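Local coordinates for uncharacterized protein (Bombyx mori, PDB 5AZ0) that probably catalyses the NAD(P)H-dependent reduction of aldehydes and ketones to alcohols, as a silkworm member of the aldo-keto reductase family, at residues F74-P79 with R342-G347; G227-S232 with P241-P246. One frame throughout, in Å; residues are numbered along the deposited sequence.

Contact 1: F74-P79 with R342-G347; sequences FYRVEP and RKWKNG
Arg76 and Phe74 both lie against one face of the Trp344 indole, Arg76 near its five-membered ring and Phe74 at the six-membered one. The guanidinium of Arg76 is laid almost flat on the tryptophan, planes 23° apart, and forms an off-centre cation-pi contact in which CZ is 4.3 Å from the five-membered-ring centroid. Its NH2 comes within 3.4 Å of Trp344 CB, which sits over one guanidinium face. The Arg76 chain bends at chi2 (104°), carrying CG past Trp344 CD1 and setting the guanidinium over the CB-CG side of the indole. Its NH1 donates 2.8 Å to Phe74 O, in the plane of that carbonyl, while NH2 bonds Ala340 O, so bonds at both nitrogens fix the rotation of the group.

Phe74 meets the tryptophan in a T-shaped stack, its edge directed at the indole face with the planes at 83°; CD1 leads, 3.7 Å from Trp344 CH2. Further along, the tail is pinned by its backbone: Gly347 N donates 3.1 Å to Arg76 O. A water bridges Asn346 OD1, 3.0 Å from it, to Glu78 N and OE1 at the start of helix 78-90.

Segment 342-347 ends the modelled C-terminal tail and lies across the connection from strand 68-70 to helix 78-90 of the TIM barrel, consistent with the C-terminal loop of aldo-keto reductases. Tyr75 OH bonds Lys104 NZ, as the probable catalytic tyrosine and lysine do in this family. Phe74 also stacks on Trp106, beyond strand 100-105, while helix 112-126 flanks the Pro79 end, where Arg125 salt-bridges Glu78 and touches Pro79 and Asn346.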
ATOM      1  N   PHE A  74     -10.206   5.433  -4.298  1.00 27.29           N
ATOM      2  CA  PHE A  74      -9.566   5.961  -5.504  1.00 27.16           C
ATOM      3  C   PHE A  74      -9.257   4.973  -6.617  1.00 26.99           C
ATOM      4  O   PHE A  74      -9.038   5.391  -7.716  1.00 24.02           O
ATOM      5  CB  PHE A  74      -8.273   6.699  -5.114  1.00 30.58           C
ATOM      6  CG  PHE A  74      -7.643   7.474  -6.236  1.00 31.71           C
ATOM      7  CD1 PHE A  74      -8.247   8.631  -6.701  1.00 33.63           C
ATOM      8  CD2 PHE A  74      -6.412   7.072  -6.799  1.00 33.09           C
ATOM      9  CE1 PHE A  74      -7.663   9.376  -7.755  1.00 32.99           C
ATOM     10  CE2 PHE A  74      -5.816   7.813  -7.843  1.00 35.77           C
ATOM     11  CZ  PHE A  74      -6.451   8.961  -8.326  1.00 29.91           C
ATOM     12  N   TYR A  75      -9.118   3.686  -6.335  1.00 25.80           N
ATOM     13  CA  TYR A  75      -8.726   2.736  -7.359  1.00 23.94           C
ATOM     14  C   TYR A  75      -9.852   2.250  -8.280  1.00 25.63           C
ATOM     15  O   TYR A  75      -9.590   1.495  -9.210  1.00 28.67           O
ATOM     16  CB  TYR A  75      -8.028   1.560  -6.736  1.00 25.60           C
ATOM     17  CG  TYR A  75      -6.794   1.876  -5.866  1.00 24.85           C
ATOM     18  CD1 TYR A  75      -6.122   3.104  -5.913  1.00 25.31           C
ATOM     19  CD2 TYR A  75      -6.316   0.905  -5.020  1.00 26.02           C
ATOM     20  CE1 TYR A  75      -5.007   3.343  -5.112  1.00 27.76           C
ATOM     21  CE2 TYR A  75      -5.206   1.122  -4.223  1.00 26.16           C
ATOM     22  CZ  TYR A  75      -4.539   2.324  -4.261  1.00 27.10           C
ATOM     23  OH  TYR A  75      -3.456   2.461  -3.405  1.00 24.70           O
ATOM     24  N   ARG A  76     -11.080   2.666  -7.994  1.00 27.74           N
ATOM     25  CA  ARG A  76     -12.239   2.557  -8.875  1.00 32.00           C
ATOM     26  C   ARG A  76     -12.853   1.172  -8.878  1.00 29.76           C
ATOM     27  O   ARG A  76     -13.978   1.061  -9.215  1.00 33.83           O
ATOM     28  CB  ARG A  76     -11.979   2.992 -10.360  1.00 32.25           C
ATOM     29  CG  ARG A  76     -11.914   4.507 -10.606  1.00 35.11           C
ATOM     30  CD  ARG A  76     -10.511   4.981 -10.793  1.00 39.27           C
ATOM     31  NE  ARG A  76     -10.449   6.314 -11.368  1.00 41.61           N
ATOM     32  CZ  ARG A  76      -9.732   7.343 -10.897  1.00 44.31           C
ATOM     33  NH1 ARG A  76      -8.951   7.265  -9.772  1.00 40.70           N
ATOM     34  NH2 ARG A  76      -9.769   8.495 -11.570  1.00 42.56           N
ATOM     35  N   VAL A  77     -12.134   0.161  -8.445  1.00 24.80           N
ATOM     36  CA  VAL A  77     -12.502  -1.205  -8.654  1.00 24.94           C
ATOM     37  C   VAL A  77     -13.065  -1.901  -7.398  1.00 23.46           C
ATOM     38  O   VAL A  77     -13.149  -3.120  -7.384  1.00 25.51           O
ATOM     39  CB  VAL A  77     -11.285  -2.006  -9.218  1.00 28.21           C
ATOM     40  CG1 VAL A  77     -10.962  -1.486 -10.611  1.00 25.10           C
ATOM     41  CG2 VAL A  77     -10.026  -1.935  -8.305  1.00 29.35           C
ATOM     42  N   GLU A  78     -13.450  -1.174  -6.344  1.00 22.48           N
ATOM     43  CA  GLU A  78     -13.958  -1.875  -5.130  1.00 22.85           C
ATOM     44  C   GLU A  78     -15.153  -2.796  -5.434  1.00 24.30           C
ATOM     45  O   GLU A  78     -15.201  -3.932  -4.931  1.00 22.98           O
ATOM     46  CB  GLU A  78     -14.339  -0.877  -4.034  1.00 23.14           C
ATOM     47  CG  GLU A  78     -13.123  -0.135  -3.416  1.00 24.94           C
ATOM     48  CD  GLU A  78     -13.527   1.057  -2.576  1.00 24.09           C
ATOM     49  OE1 GLU A  78     -14.309   1.855  -3.098  1.00 21.02           O
ATOM     50  OE2 GLU A  78     -13.084   1.206  -1.392  1.00 22.27           O
ATOM     51  N   PRO A  79     -16.121  -2.343  -6.274  1.00 25.16           N
ATOM     52  CA  PRO A  79     -17.294  -3.257  -6.566  1.00 28.04           C
ATOM     53  C   PRO A  79     -16.832  -4.568  -7.163  1.00 24.88           C
ATOM     54  O   PRO A  79     -17.175  -5.641  -6.684  1.00 26.46           O
ATOM     55  CB  PRO A  79     -18.169  -2.397  -7.513  1.00 27.79           C
ATOM     56  CG  PRO A  79     -17.761  -0.982  -7.175  1.00 26.62           C
ATOM     57  CD  PRO A  79     -16.278  -1.068  -6.991  1.00 25.61           C
ATOM     58  N   ARG A 342      -9.066  13.746  -8.784  1.00 40.24           N
ATOM     59  CA  ARG A 342     -10.054  14.522  -8.022  1.00 41.58           C
ATOM     60  C   ARG A 342     -11.531  14.041  -8.116  1.00 40.87           C
ATOM     61  O   ARG A 342     -12.271  14.185  -7.160  1.00 37.83           O
ATOM     62  CB  ARG A 342     -10.008  15.987  -8.481  1.00 45.58           C
ATOM     63  CG  ARG A 342      -8.844  16.806  -7.968  1.00 48.49           C
ATOM     64  CD  ARG A 342      -8.856  18.280  -8.464  1.00 48.82           C
ATOM     65  NE  ARG A 342      -8.826  18.496  -9.919  1.00 42.24           N
ATOM     66  CZ  ARG A 342      -9.865  18.826 -10.726  1.00 47.06           C
ATOM     67  NH1 ARG A 342     -11.125  18.977 -10.293  1.00 46.61           N
ATOM     68  NH2 ARG A 342      -9.644  18.992 -12.039  1.00 47.77           N
ATOM     69  N   LYS A 343     -11.964  13.581  -9.295  1.00 48.95           N
ATOM     70  CA  LYS A 343     -13.377  13.252  -9.599  1.00 49.97           C
ATOM     71  C   LYS A 343     -13.370  12.015 -10.445  1.00 43.70           C
ATOM     72  O   LYS A 343     -12.666  11.956 -11.430  1.00 49.70           O
ATOM     73  CB  LYS A 343     -14.071  14.363 -10.395  1.00 53.17           C
ATOM     74  CG  LYS A 343     -14.334  15.621  -9.584  1.00 56.17           C
ATOM     75  CD  LYS A 343     -14.845  16.811 -10.437  1.00 56.74           C
ATOM     76  CE  LYS A 343     -15.624  17.751  -9.530  1.00 59.39           C
ATOM     77  NZ  LYS A 343     -15.742  19.133 -10.009  1.00 60.59           N
ATOM     78  N   TRP A 344     -14.153  11.014 -10.057  1.00 48.08           N
ATOM     79  CA  TRP A 344     -14.233   9.760 -10.817  1.00 44.28           C
ATOM     80  C   TRP A 344     -15.520   8.978 -10.405  1.00 47.88           C
ATOM     81  O   TRP A 344     -16.121   9.267  -9.348  1.00 50.72           O
ATOM     82  CB  TRP A 344     -12.953   8.908 -10.585  1.00 42.67           C
ATOM     83  CG  TRP A 344     -12.849   8.365  -9.113  1.00 38.75           C
ATOM     84  CD1 TRP A 344     -13.271   7.144  -8.648  1.00 36.58           C
ATOM     85  CD2 TRP A 344     -12.324   9.062  -7.970  1.00 37.05           C
ATOM     86  NE1 TRP A 344     -13.040   7.039  -7.302  1.00 34.60           N
ATOM     87  CE2 TRP A 344     -12.473   8.205  -6.854  1.00 34.79           C
ATOM     88  CE3 TRP A 344     -11.729  10.314  -7.788  1.00 34.38           C
ATOM     89  CZ2 TRP A 344     -12.055   8.558  -5.583  1.00 31.14           C
ATOM     90  CZ3 TRP A 344     -11.335  10.676  -6.514  1.00 40.88           C
ATOM     91  CH2 TRP A 344     -11.507   9.784  -5.416  1.00 35.17           C
ATOM     92  N   LYS A 345     -15.877   7.968 -11.205  1.00 54.81           N
ATOM     93  CA  LYS A 345     -16.936   7.010 -10.876  1.00 64.29           C
ATOM     94  C   LYS A 345     -16.328   5.619 -10.555  1.00 55.42           C
ATOM     95  O   LYS A 345     -15.266   5.268 -11.083  1.00 58.52           O
ATOM     96  CB  LYS A 345     -18.004   6.943 -12.028  1.00 75.66           C
ATOM     97  CG  LYS A 345     -17.801   5.855 -13.111  1.00 90.65           C
ATOM     98  CD  LYS A 345     -19.084   5.520 -13.893  1.00103.19           C
ATOM     99  CE  LYS A 345     -18.974   4.207 -14.682  1.00106.04           C
ATOM    100  NZ  LYS A 345     -19.042   2.989 -13.815  1.00103.89           N
ATOM    101  N   ASN A 346     -17.052   4.810  -9.765  1.00 50.89           N
ATOM    102  CA  ASN A 346     -16.625   3.407  -9.405  1.00 56.93           C
ATOM    103  C   ASN A 346     -17.460   2.240 -10.021  1.00 55.97           C
ATOM    104  O   ASN A 346     -18.687   2.301 -10.012  1.00 53.99           O
ATOM    105  CB  ASN A 346     -16.596   3.272  -7.863  1.00 43.45           C
ATOM    106  CG  ASN A 346     -15.981   4.486  -7.208  1.00 40.55           C
ATOM    107  OD1 ASN A 346     -14.771   4.510  -7.005  1.00 41.78           O
ATOM    108  ND2 ASN A 346     -16.784   5.523  -6.917  1.00 41.37           N
ATOM    109  N   GLY A 347     -16.794   1.172 -10.491  1.00 56.60           N
ATOM    110  CA  GLY A 347     -17.471   0.097 -11.255  1.00 65.19           C
ATOM    111  C   GLY A 347     -17.681   0.468 -12.723  1.00 60.88           C
ATOM    112  O   GLY A 347     -18.288  -0.286 -13.491  1.00 70.69           O
TER
HETATM  113  O   HOH W   1     -13.885   1.837  -5.884  1.00 24.52           O

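Contact 2: G227-S232 with P241-P246; sequences GTMVPS and PKLDNP
Lys242 NZ is gripped by three oxygens: across the contact it donates to Thr228 O at 3.2 Å, and from the residues just before its own segment it takes Ser238 OG and Pro239 O. The bond to Thr228 O comes from well above the carbonyl plane, with a C=O...N angle of 113°, and is therefore not aimed at a lone pair. Although the lysine's first bond leaves its backbone away from 227-232, a bend at chi2 (-31°) brings the ammonium back to that carbonyl.

Met229 runs at about a right angle to Pro241 and Leu243. Its CG is 3.2 Å from Pro241 O, and SD faces Pro241 CG. The chain extends straight from the backbone until the turn at chi3 (77°), which sets the methyl CE 4.0 Å from Leu243 CD2.

Both segments belong to the one long loop that leaves the C-terminal end of strand 219-223, the seventh of the TIM barrel, before helix 246-255; its place is consistent with loop B of aldo-keto reductases. A type I beta turn from Lys242 to Asn245 leads into that helix, and Asn245 is its N-cap, OD1 accepting from Met248 N.

A water ties the backbones as well, donating 2.6 Å to Met229 O while accepting from Leu243 N. The other methyl of Leu243, CD1, presses tightly on Pro231 CD at 3.4 Å, and helix 259-269 closes over Met229 and Leu243 through Thr260.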
ATOM      1  N   GLY A 227      10.129  -0.083  -7.330  1.00 30.90           N
ATOM      2  CA  GLY A 227      10.490   1.230  -7.786  1.00 34.52           C
ATOM      3  C   GLY A 227      10.459   1.272  -9.301  1.00 39.89           C
ATOM      4  O   GLY A 227       9.456   0.896  -9.909  1.00 38.15           O
ATOM      5  N   THR A 228      11.560   1.703  -9.921  1.00 40.65           N
ATOM      6  CA  THR A 228      11.627   1.783 -11.410  1.00 44.28           C
ATOM      7  C   THR A 228      12.347   0.566 -12.002  1.00 43.41           C
ATOM      8  O   THR A 228      12.741   0.575 -13.137  1.00 48.58           O
ATOM      9  CB  THR A 228      12.315   3.099 -11.878  1.00 47.01           C
ATOM     10  OG1 THR A 228      13.609   3.228 -11.257  1.00 42.61           O
ATOM     11  CG2 THR A 228      11.434   4.350 -11.542  1.00 45.79           C
ATOM     12  N   MET A 229      12.504  -0.507 -11.249  1.00 44.30           N
ATOM     13  CA  MET A 229      13.257  -1.644 -11.743  1.00 48.47           C
ATOM     14  C   MET A 229      12.539  -2.356 -12.857  1.00 58.16           C
ATOM     15  O   MET A 229      13.166  -2.799 -13.825  1.00 67.23           O
ATOM     16  CB  MET A 229      13.533  -2.638 -10.643  1.00 44.81           C
ATOM     17  CG  MET A 229      14.390  -3.766 -11.137  1.00 42.30           C
ATOM     18  SD  MET A 229      14.922  -4.758  -9.774  1.00 49.02           S
ATOM     19  CE  MET A 229      13.428  -5.686  -9.438  1.00 48.78           C
ATOM     20  N   VAL A 230      11.240  -2.511 -12.676  1.00 65.58           N
ATOM     21  CA  VAL A 230      10.365  -3.099 -13.699  1.00 76.36           C
ATOM     22  C   VAL A 230      10.049  -2.138 -14.881  1.00 78.22           C
ATOM     23  O   VAL A 230       9.712  -0.968 -14.646  1.00 76.14           O
ATOM     24  CB  VAL A 230       9.045  -3.638 -13.059  1.00 74.05           C
ATOM     25  CG1 VAL A 230       9.353  -4.812 -12.127  1.00 69.05           C
ATOM     26  CG2 VAL A 230       8.226  -2.535 -12.342  1.00 68.59           C
ATOM     27  N   PRO A 231      10.129  -2.630 -16.150  1.00 90.65           N
ATOM     28  CA  PRO A 231       9.810  -1.817 -17.359  1.00 97.54           C
ATOM     29  C   PRO A 231       8.659  -0.747 -17.287  1.00101.31           C
ATOM     30  O   PRO A 231       8.870   0.401 -17.712  1.00 95.77           O
ATOM     31  CB  PRO A 231       9.527  -2.892 -18.424  1.00 94.68           C
ATOM     32  CG  PRO A 231      10.422  -4.035 -18.044  1.00 90.52           C
ATOM     33  CD  PRO A 231      10.672  -3.951 -16.547  1.00 92.21           C
ATOM     34  N   SER A 232       7.482  -1.095 -16.756  1.00 95.41           N
ATOM     35  CA  SER A 232       6.425  -0.087 -16.533  1.00 96.08           C
ATOM     36  C   SER A 232       6.866   1.031 -15.574  1.00 95.09           C
ATOM     37  O   SER A 232       6.962   2.188 -15.971  1.00 90.47           O
ATOM     38  CB  SER A 232       5.161  -0.747 -15.981  1.00 91.52           C
ATOM     39  OG  SER A 232       5.432  -1.397 -14.753  1.00 90.68           O
ATOM     40  N   PRO A 241      18.958  -0.589  -9.540  1.00 41.00           N
ATOM     41  CA  PRO A 241      19.042  -1.728 -10.443  1.00 43.30           C
ATOM     42  C   PRO A 241      17.934  -1.830 -11.474  1.00 50.63           C
ATOM     43  O   PRO A 241      16.744  -1.548 -11.174  1.00 48.08           O
ATOM     44  CB  PRO A 241      18.892  -2.902  -9.501  1.00 44.05           C
ATOM     45  CG  PRO A 241      18.036  -2.391  -8.386  1.00 43.26           C
ATOM     46  CD  PRO A 241      18.117  -0.895  -8.376  1.00 43.99           C
ATOM     47  N   LYS A 242      18.346  -2.242 -12.678  1.00 54.23           N
ATOM     48  CA  LYS A 242      17.438  -2.730 -13.722  1.00 50.37           C
ATOM     49  C   LYS A 242      17.339  -4.209 -13.614  1.00 44.02           C
ATOM     50  O   LYS A 242      18.045  -4.809 -12.812  1.00 42.54           O
ATOM     51  CB  LYS A 242      17.881  -2.251 -15.115  1.00 52.23           C
ATOM     52  CG  LYS A 242      17.694  -0.745 -15.337  1.00 59.71           C
ATOM     53  CD  LYS A 242      16.490  -0.145 -14.553  1.00 69.62           C
ATOM     54  CE  LYS A 242      16.328   1.376 -14.656  1.00 67.88           C
ATOM     55  NZ  LYS A 242      15.624   1.889 -13.439  1.00 63.28           N
ATOM     56  N   LEU A 243      16.408  -4.828 -14.346  1.00 48.94           N
ATOM     57  CA  LEU A 243      16.201  -6.308 -14.187  1.00 49.84           C
ATOM     58  C   LEU A 243      17.408  -7.133 -14.617  1.00 52.66           C
ATOM     59  O   LEU A 243      17.596  -8.236 -14.107  1.00 48.96           O
ATOM     60  CB  LEU A 243      14.962  -6.801 -14.961  1.00 55.42           C
ATOM     61  CG  LEU A 243      13.599  -6.399 -14.404  1.00 60.00           C
ATOM     62  CD1 LEU A 243      12.475  -6.602 -15.432  1.00 62.71           C
ATOM     63  CD2 LEU A 243      13.339  -7.150 -13.110  1.00 59.68           C
ATOM     64  N   ASP A 244      18.215  -6.583 -15.548  1.00 58.74           N
ATOM     65  CA  ASP A 244      19.469  -7.204 -16.015  1.00 63.42           C
ATOM     66  C   ASP A 244      20.684  -6.774 -15.182  1.00 68.79           C
ATOM     67  O   ASP A 244      21.792  -6.765 -15.703  1.00 73.91           O
ATOM     68  CB  ASP A 244      19.708  -6.919 -17.524  1.00 59.29           C
ATOM     69  CG  ASP A 244      19.764  -5.413 -17.864  1.00 69.56           C
ATOM     70  OD1 ASP A 244      19.901  -4.567 -16.957  1.00 71.08           O
ATOM     71  OD2 ASP A 244      19.668  -5.061 -19.067  1.00 75.93           O
ATOM     72  N   ASN A 245      20.498  -6.420 -13.903  1.00 62.05           N
ATOM     73  CA  ASN A 245      21.622  -5.956 -13.068  1.00 51.29           C
ATOM     74  C   ASN A 245      22.446  -7.135 -12.575  1.00 49.72           C
ATOM     75  O   ASN A 245      21.912  -8.017 -11.879  1.00 44.41           O
ATOM     76  CB  ASN A 245      21.151  -5.081 -11.897  1.00 49.55           C
ATOM     77  CG  ASN A 245      22.299  -4.638 -11.004  1.00 42.89           C
ATOM     78  OD1 ASN A 245      22.820  -5.418 -10.159  1.00 43.25           O
ATOM     79  ND2 ASN A 245      22.700  -3.389 -11.178  1.00 38.36           N
ATOM     80  N   PRO A 246      23.767  -7.170 -12.941  1.00 53.33           N
ATOM     81  CA  PRO A 246      24.558  -8.332 -12.580  1.00 46.64           C
ATOM     82  C   PRO A 246      24.623  -8.662 -11.110  1.00 46.63           C
ATOM     83  O   PRO A 246      24.612  -9.870 -10.763  1.00 48.72           O
ATOM     84  CB  PRO A 246      25.969  -7.996 -13.142  1.00 51.53           C
ATOM     85  CG  PRO A 246      25.692  -7.141 -14.314  1.00 49.33           C
ATOM     86  CD  PRO A 246      24.491  -6.314 -13.913  1.00 51.53           C
TER
HETATM   87  O   HOH W   2      14.402  -3.055 -16.139  1.00 51.14           O

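From the N terminus the chain forms the first two parallel strands, 22-23 and 68-70, and then enters 74-79, the first half of contact 1. It does not return there until 342-347, with most of the barrel in between, so contact 1 closes a very long loop that brings the C-terminal tail back to the start of helix 78-90. Contact 2 lies wholly within that span: after strand 219-223 the loop folds on itself, packing 227-232 against 241-246 just before helix 246-255. One closure is therefore local, the other nearly chain-wide, and the two do not cross. The centres of contact 1 and contact 2 are about 30 Å apart, and the nearest atoms of contact 1 and contact 2 about 14 Å.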